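Local coordinates for prenyltransference for protein (Lavandula lanata, PDB 5HC7) that probably catalyses prenyl transfer as a cis-prenyltransferase, building prenyl diphosphates, and binds dimethylallyl S-thiolodiphosphate and magnesium, at residues 19-24 and 195-200; 59-64 and 137-142. All blocks are in the same frame, centred on the assembly; numbering follows the deposited sequence.

Contact 1 (19-24 and 195-200). With MG (magnesium ion), chain B; DST (dimethylallyl S-thiolodiphosphate), chain D; DST (dimethylallyl S-thiolodiphosphate), chain C.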
loop_
_atom_site.group_PDB
_atom_site.type_symbol
_atom_site.label_atom_id
_atom_site.label_comp_id
_atom_site.label_asym_id
_atom_site.label_seq_id
_atom_site.Cartn_x
_atom_site.Cartn_y
_atom_site.Cartn_z
ATOM N N ILE A 19 7.803 6.090 8.347
ATOM C CA ILE A 19 7.763 7.272 7.526
ATOM C C ILE A 19 7.885 8.493 8.418
ATOM O O ILE A 19 7.025 8.778 9.225
ATOM C CB ILE A 19 6.437 7.354 6.702
ATOM C CG1 ILE A 19 6.275 6.095 5.839
ATOM C CG2 ILE A 19 6.402 8.595 5.858
ATOM C CD1 ILE A 19 4.968 5.955 5.066
ATOM N N ILE A 20 8.956 9.258 8.224
ATOM C CA ILE A 20 9.184 10.469 8.987
ATOM C C ILE A 20 8.494 11.610 8.208
ATOM O O ILE A 20 8.322 11.528 6.983
ATOM C CB ILE A 20 10.704 10.631 9.253
ATOM C CG1 ILE A 20 11.455 10.876 7.956
ATOM C CG2 ILE A 20 11.245 9.360 9.959
ATOM C CD1 ILE A 20 12.948 11.058 8.061
ATOM N N ASP A 21 7.997 12.600 8.917
ATOM C CA ASP A 21 7.232 13.662 8.314
ATOM C C ASP A 21 6.974 14.711 9.404
ATOM O O ASP A 21 7.159 14.425 10.565
ATOM C CB ASP A 21 5.897 13.097 7.762
ATOM C CG ASP A 21 5.189 14.026 6.733
ATOM O OD1 ASP A 21 5.877 14.877 6.179
ATOM O OD2 ASP A 21 3.952 13.933 6.446
ATOM N N GLY A 22 6.543 15.914 9.015
ATOM C CA GLY A 22 6.251 16.970 9.960
ATOM C C GLY A 22 7.403 17.932 10.356
ATOM O O GLY A 22 7.223 18.764 11.231
ATOM N N HIS A 23 8.536 17.885 9.691
ATOM C CA HIS A 23 9.685 18.704 10.095
ATOM C C HIS A 23 9.470 20.193 9.864
ATOM O O HIS A 23 9.811 21.001 10.697
ATOM C CB HIS A 23 10.933 18.297 9.338
ATOM C CG HIS A 23 11.362 16.905 9.617
ATOM N ND1 HIS A 23 10.806 15.811 8.988
ATOM C CD2 HIS A 23 12.276 16.413 10.477
ATOM C CE1 HIS A 23 11.389 14.709 9.445
ATOM N NE2 HIS A 23 12.262 15.045 10.365
ATOM N N ARG A 24 8.957 20.557 8.715
ATOM C CA ARG A 24 8.654 21.951 8.438
ATOM C C ARG A 24 7.516 22.483 9.264
ATOM O O ARG A 24 7.614 23.567 9.795
ATOM C CB ARG A 24 8.259 22.097 7.013
ATOM C CG ARG A 24 9.375 21.766 6.061
ATOM C CD ARG A 24 8.705 21.197 4.840
ATOM N NE ARG A 24 9.425 21.385 3.613
ATOM C CZ ARG A 24 8.945 20.981 2.443
ATOM N NH1 ARG A 24 7.750 20.374 2.371
ATOM N NH2 ARG A 24 9.657 21.179 1.338
ATOM N N ALA A 195 3.177 12.626 11.914
ATOM C CA ALA A 195 2.697 13.902 11.490
ATOM C C ALA A 195 1.262 13.834 10.949
ATOM O O ALA A 195 0.774 14.748 10.325
ATOM C CB ALA A 195 3.671 14.561 10.505
ATOM N N GLY A 196 0.582 12.733 11.130
ATOM C CA GLY A 196 -0.872 12.802 10.913
ATOM C C GLY A 196 -1.415 12.444 9.529
ATOM O O GLY A 196 -2.585 12.196 9.429
ATOM N N GLU A 197 -0.604 12.445 8.454
ATOM C CA GLU A 197 -1.144 12.118 7.164
ATOM C C GLU A 197 -1.353 10.609 7.102
ATOM O O GLU A 197 -0.607 9.805 7.720
ATOM C CB GLU A 197 -0.231 12.573 6.021
ATOM C CG GLU A 197 0.154 14.035 6.084
ATOM C CD GLU A 197 -1.053 14.959 5.945
ATOM O OE1 GLU A 197 -0.974 16.046 6.489
ATOM O OE2 GLU A 197 -2.075 14.657 5.315
ATOM N N GLN A 198 -2.376 10.245 6.349
ATOM C CA GLN A 198 -2.803 8.843 6.213
ATOM C C GLN A 198 -2.689 8.433 4.751
ATOM O O GLN A 198 -3.672 8.404 3.992
ATOM C CB GLN A 198 -4.200 8.685 6.774
ATOM C CG GLN A 198 -4.259 8.787 8.313
ATOM C CD GLN A 198 -5.726 8.788 8.773
ATOM O OE1 GLN A 198 -6.388 9.824 8.746
ATOM N NE2 GLN A 198 -6.262 7.670 8.957
ATOM N N ARG A 199 -1.441 8.224 4.367
ATOM C CA ARG A 199 -1.103 7.812 3.018
ATOM C C ARG A 199 0.353 7.311 3.053
ATOM O O ARG A 199 1.062 7.527 4.034
ATOM C CB ARG A 199 -1.311 8.986 2.048
ATOM C CG ARG A 199 -0.556 10.256 2.481
ATOM C CD ARG A 199 -0.630 11.334 1.413
ATOM N NE ARG A 199 0.100 12.553 1.802
ATOM C CZ ARG A 199 -0.441 13.649 2.339
ATOM N NH1 ARG A 199 -1.751 13.754 2.545
ATOM N NH2 ARG A 199 0.365 14.655 2.682
ATOM N N LEU A 200 0.754 6.634 1.972
ATOM C CA LEU A 200 2.030 5.966 1.811
ATOM C C LEU A 200 3.047 6.833 1.108
ATOM O O LEU A 200 4.240 6.661 1.316
ATOM C CB LEU A 200 1.859 4.638 1.020
ATOM C CG LEU A 200 0.905 3.628 1.638
ATOM C CD1 LEU A 200 0.786 2.414 0.751
ATOM C CD2 LEU A 200 1.375 3.233 3.072
HETATM MG MG MG B . 5.838 16.460 4.447
HETATM O O4 DST D . 5.634 17.321 6.243
HETATM P P1 DST D . 6.360 18.788 6.502
HETATM O O6 DST D . 5.865 19.294 7.987
HETATM O O5 DST D . 5.886 19.697 5.356
HETATM O O2 DST D . 8.046 18.625 6.610
HETATM P P3 DST D . 8.963 17.409 6.027
HETATM O O8 DST D . 9.016 16.314 7.041
HETATM O O7 DST D . 10.373 17.950 5.403
HETATM S S9 DST D . 8.304 17.062 4.978
HETATM O O4 DST C . 3.130 14.055 2.618
HETATM P P1 DST C . 3.568 13.826 1.124
HETATM O O6 DST C . 3.748 15.036 0.311
HETATM O O5 DST C . 2.519 12.756 0.301
HETATM O O2 DST C . 5.072 13.251 1.216
HETATM P P3 DST C . 6.341 13.740 2.182
HETATM O O8 DST C . 7.633 13.934 1.132
HETATM O O7 DST C . 6.153 14.923 3.099
HETATM S S9 DST C . 6.826 11.917 3.122
HETATM C C10 DST C . 8.261 11.876 1.942
HETATM C C11 DST C . 9.027 10.690 2.279
HETATM C C12 DST C . 10.092 11.018 3.319
HETATM C C13 DST C . 9.875 10.155 4.601
HETATM C C14 DST C . 11.446 10.665 2.732
HETATM O O HOH W 1 2.284 12.543 8.042
HETATM O O HOH W 2 3.798 15.650 4.544
#
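The methyl of Ala195 packs against the backbone between Asp21 and Gly22, with CB 3.5 Å from Gly22 N, while Ile19 CD1 reaches the carbonyl of Leu200. No direct hydrogen bond joins 19-24 to 195-200; water and ligand do so instead. Chi1 of -163° carries the Asp21 carboxylate to the magnesium, OD1 binding the metal at 2.3 Å alongside oxygens from both thiolodiphosphates and one sulfur, while OD2 takes a proton from each of two waters and pairs with Arg193. One water also accepts from Glu197 N; the second, itself bound to magnesium, also donates to O4 of the chain C ligand.

Arg199 NH2 holds that same O4 at 2.8 Å and NE meets O5; Glu197 lays CB over the face of the Arg199 guanidinium and pairs OE2 with NH1, as does Glu212 of the second subunit. The backbone N atoms of Gly22, His23 and Arg24 all donate to the chain D ligand, a grip on phosphate at a helix start, and His23 ND1 adds an in-plane bond of 2.7 Å to O8.

Ile19 pairs through its backbone with Ile192 and Ala194 of strand 190-194, which sets the start of helix 23-30 beside the loop that follows that strand.

Contact 2 (59-64 and 137-142). With DST (dimethylallyl S-thiolodiphosphate), chain C.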
loop_
_atom_site.group_PDB
_atom_site.type_symbol
_atom_site.label_atom_id
_atom_site.label_comp_id
_atom_site.label_asym_id
_atom_site.label_seq_id
_atom_site.Cartn_x
_atom_site.Cartn_y
_atom_site.Cartn_z
ATOM N N LEU A 59 14.388 -5.979 12.281
ATOM C CA LEU A 59 14.668 -4.986 11.239
ATOM C C LEU A 59 13.865 -3.731 11.466
ATOM O O LEU A 59 12.644 -3.804 11.674
ATOM C CB LEU A 59 14.351 -5.567 9.870
ATOM C CG LEU A 59 14.353 -4.624 8.644
ATOM C CD1 LEU A 59 15.700 -4.009 8.386
ATOM C CD2 LEU A 59 13.894 -5.365 7.383
ATOM N N LEU A 60 14.580 -2.614 11.536
ATOM C CA LEU A 60 14.008 -1.268 11.451
ATOM C C LEU A 60 14.449 -0.572 10.176
ATOM O O LEU A 60 15.683 -0.447 9.890
ATOM C CB LEU A 60 14.504 -0.393 12.576
ATOM C CG LEU A 60 13.858 0.982 12.774
ATOM C CD1 LEU A 60 12.494 0.781 13.419
ATOM C CD2 LEU A 60 14.746 1.801 13.693
ATOM N N THR A 61 13.435 -0.071 9.467
ATOM C CA THR A 61 13.639 0.740 8.273
ATOM C C THR A 61 13.165 2.162 8.558
ATOM O O THR A 61 12.044 2.338 9.050
ATOM C CB THR A 61 12.860 0.207 7.079
ATOM O OG1 THR A 61 13.263 -1.136 6.801
ATOM C CG2 THR A 61 13.128 1.104 5.806
ATOM N N ILE A 62 14.044 3.146 8.326
ATOM C CA ILE A 62 13.666 4.537 8.347
ATOM C C ILE A 62 13.741 5.075 6.929
ATOM O O ILE A 62 14.763 4.944 6.218
ATOM C CB ILE A 62 14.564 5.359 9.247
ATOM C CG1 ILE A 62 14.413 4.878 10.712
ATOM C CG2 ILE A 62 14.231 6.845 9.129
ATOM C CD1 ILE A 62 15.411 5.549 11.676
ATOM N N TRP A 63 12.639 5.669 6.497
ATOM C CA TRP A 63 12.552 6.242 5.150
ATOM C C TRP A 63 12.938 7.678 5.268
ATOM O O TRP A 63 12.198 8.451 5.866
ATOM C CB TRP A 63 11.149 6.167 4.569
ATOM C CG TRP A 63 10.985 6.495 3.118
ATOM C CD1 TRP A 63 11.880 6.260 2.055
ATOM C CD2 TRP A 63 9.814 6.993 2.533
ATOM N NE1 TRP A 63 11.301 6.590 0.874
ATOM C CE2 TRP A 63 10.025 7.031 1.121
ATOM C CE3 TRP A 63 8.580 7.361 3.040
ATOM C CZ2 TRP A 63 9.044 7.456 0.242
ATOM C CZ3 TRP A 63 7.646 7.846 2.171
ATOM C CH2 TRP A 63 7.874 7.863 0.781
ATOM N N ALA A 64 14.057 8.003 4.609
ATOM C CA ALA A 64 14.747 9.292 4.707
ATOM C C ALA A 64 14.524 10.147 3.470
ATOM O O ALA A 64 14.577 11.353 3.534
ATOM C CB ALA A 64 16.223 9.049 4.850
ATOM N N ILE A 137 17.858 -0.499 8.081
ATOM C CA ILE A 137 17.865 -0.070 6.713
ATOM C C ILE A 137 17.482 1.407 6.649
ATOM O O ILE A 137 16.468 1.841 7.251
ATOM C CB ILE A 137 16.923 -0.887 5.857
ATOM C CG1 ILE A 137 17.525 -2.265 5.592
ATOM C CG2 ILE A 137 16.675 -0.227 4.519
ATOM C CD1 ILE A 137 16.558 -3.269 5.010
ATOM N N LEU A 138 18.307 2.176 5.949
ATOM C CA LEU A 138 18.000 3.552 5.670
ATOM C C LEU A 138 17.582 3.538 4.245
ATOM O O LEU A 138 18.376 3.204 3.357
ATOM C CB LEU A 138 19.219 4.443 5.853
ATOM C CG LEU A 138 18.916 5.936 5.654
ATOM C CD1 LEU A 138 17.960 6.524 6.686
ATOM C CD2 LEU A 138 20.220 6.701 5.626
ATOM N N ALA A 139 16.341 3.897 4.021
ATOM C CA ALA A 139 15.791 3.946 2.677
ATOM C C ALA A 139 15.899 5.382 2.166
ATOM O O ALA A 139 15.249 6.302 2.658
ATOM C CB ALA A 139 14.341 3.459 2.636
ATOM N N VAL A 140 16.736 5.559 1.160
ATOM C CA VAL A 140 17.120 6.894 0.727
ATOM C C VAL A 140 17.101 6.911 -0.824
ATOM O O VAL A 140 17.616 5.999 -1.464
ATOM C CB VAL A 140 18.448 7.280 1.417
ATOM C CG1 VAL A 140 19.552 6.280 1.098
ATOM C CG2 VAL A 140 18.849 8.664 1.002
ATOM N N ALA A 141 16.352 7.861 -1.403
ATOM C CA ALA A 141 16.033 7.846 -2.832
ATOM C C ALA A 141 15.329 6.538 -3.165
ATOM O O ALA A 141 15.595 5.903 -4.190
ATOM C CB ALA A 141 17.296 8.073 -3.703
ATOM N N TYR A 142 14.455 6.128 -2.246
ATOM C CA TYR A 142 13.658 4.894 -2.379
ATOM C C TYR A 142 12.183 5.249 -2.617
ATOM O O TYR A 142 11.606 6.086 -1.916
ATOM C CB TYR A 142 13.778 3.970 -1.118
ATOM C CG TYR A 142 12.835 2.807 -1.281
ATOM C CD1 TYR A 142 13.247 1.662 -1.983
ATOM C CD2 TYR A 142 11.514 2.885 -0.828
ATOM C CE1 TYR A 142 12.373 0.639 -2.217
ATOM C CE2 TYR A 142 10.618 1.864 -1.053
ATOM C CZ TYR A 142 11.056 0.725 -1.740
ATOM O OH TYR A 142 10.161 -0.271 -2.049
HETATM O O4 DST C . 3.130 14.055 2.618
HETATM P P1 DST C . 3.568 13.826 1.124
HETATM O O6 DST C . 3.748 15.036 0.311
HETATM O O5 DST C . 2.519 12.756 0.301
HETATM O O2 DST C . 5.072 13.251 1.216
HETATM P P3 DST C . 6.341 13.740 2.182
HETATM O O8 DST C . 7.633 13.934 1.132
HETATM O O7 DST C . 6.153 14.923 3.099
HETATM S S9 DST C . 6.826 11.917 3.122
HETATM C C10 DST C . 8.261 11.876 1.942
HETATM C C11 DST C . 9.027 10.690 2.279
HETATM C C12 DST C . 10.092 11.018 3.319
HETATM C C13 DST C . 9.875 10.155 4.601
HETATM C C14 DST C . 11.446 10.665 2.732
#
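Leu60, Ile62 and Ala64 exchange backbone hydrogen bonds with Ile137 and Ala139 as parallel neighbours, the axes of the two short strand segments 4.8 Å apart and inclined by 22°. Ile137 N donates to Leu60 O, Ile62 N to Ile137 O, Ala139 N to Ile62 O, and Ala64 N to Ala139 O at 2.8 Å. Beyond the ladder, the indole NE1 of Trp63 donates to Tyr142 O over 2.9 Å; the oxygen lies near the ring plane, but the donor is tilted from the carbonyl plane.

The apolar contacts divide between the faces of the sheet. On one, Leu59 CD1 meets Ile137 CD1 at 3.6 Å, the Thr61 methyl CG2 packs 4.0 Å from Ile137 CG2 while OG1 bonds to His15, and Trp63 CD1 lies 3.8 Å from Ala139 CB. On the other, Leu138 CD1 comes within 3.6 Å of Ala64 CB, in a layer that Trp45 of helix 34-54 shares.

For Trp63, chi1 of -169° carries the indole over to Tyr142, and chi2 of 33° sets its turn, NE1 toward Tyr142 O and one face to the chain C ligand. C11 of the prenyl tail stands over the six-membered ring near its rim, 3.2 Å from CZ3. An alanine at Trp63 is likely to leave Tyr142 O without this donor and to open a gap beside the prenyl carbons.

Main-chain bonding therefore aligns strands 59-65 and 135-140, while the indole couples that polar framework to an apolar face, consistent with a surface that receives the hydrocarbon tail.

In the fold
The chain C thiolodiphosphate spans both contacts: its charged head lies with the magnesium in contact 1, and its dimethylallyl tail lies against Trp63 of contact 2. Although their centres are about 15 Å apart, the contacts touch directly, with Ile20 CG1 3.3 Å from Trp63 O and Ile19 CG2 3.8 Å from Trp63 CE3. Strands 15-19 and 59-65 are neighbours in the parallel sheet, and contact 2 is nested in the chain loop that contact 1 closes. The nearest atom of the Trp63 side chain is about 9 Å from the magnesium, and the ligand bridges that distance, consistent with one prenyl-diphosphate pocket having a polar and an apolar end.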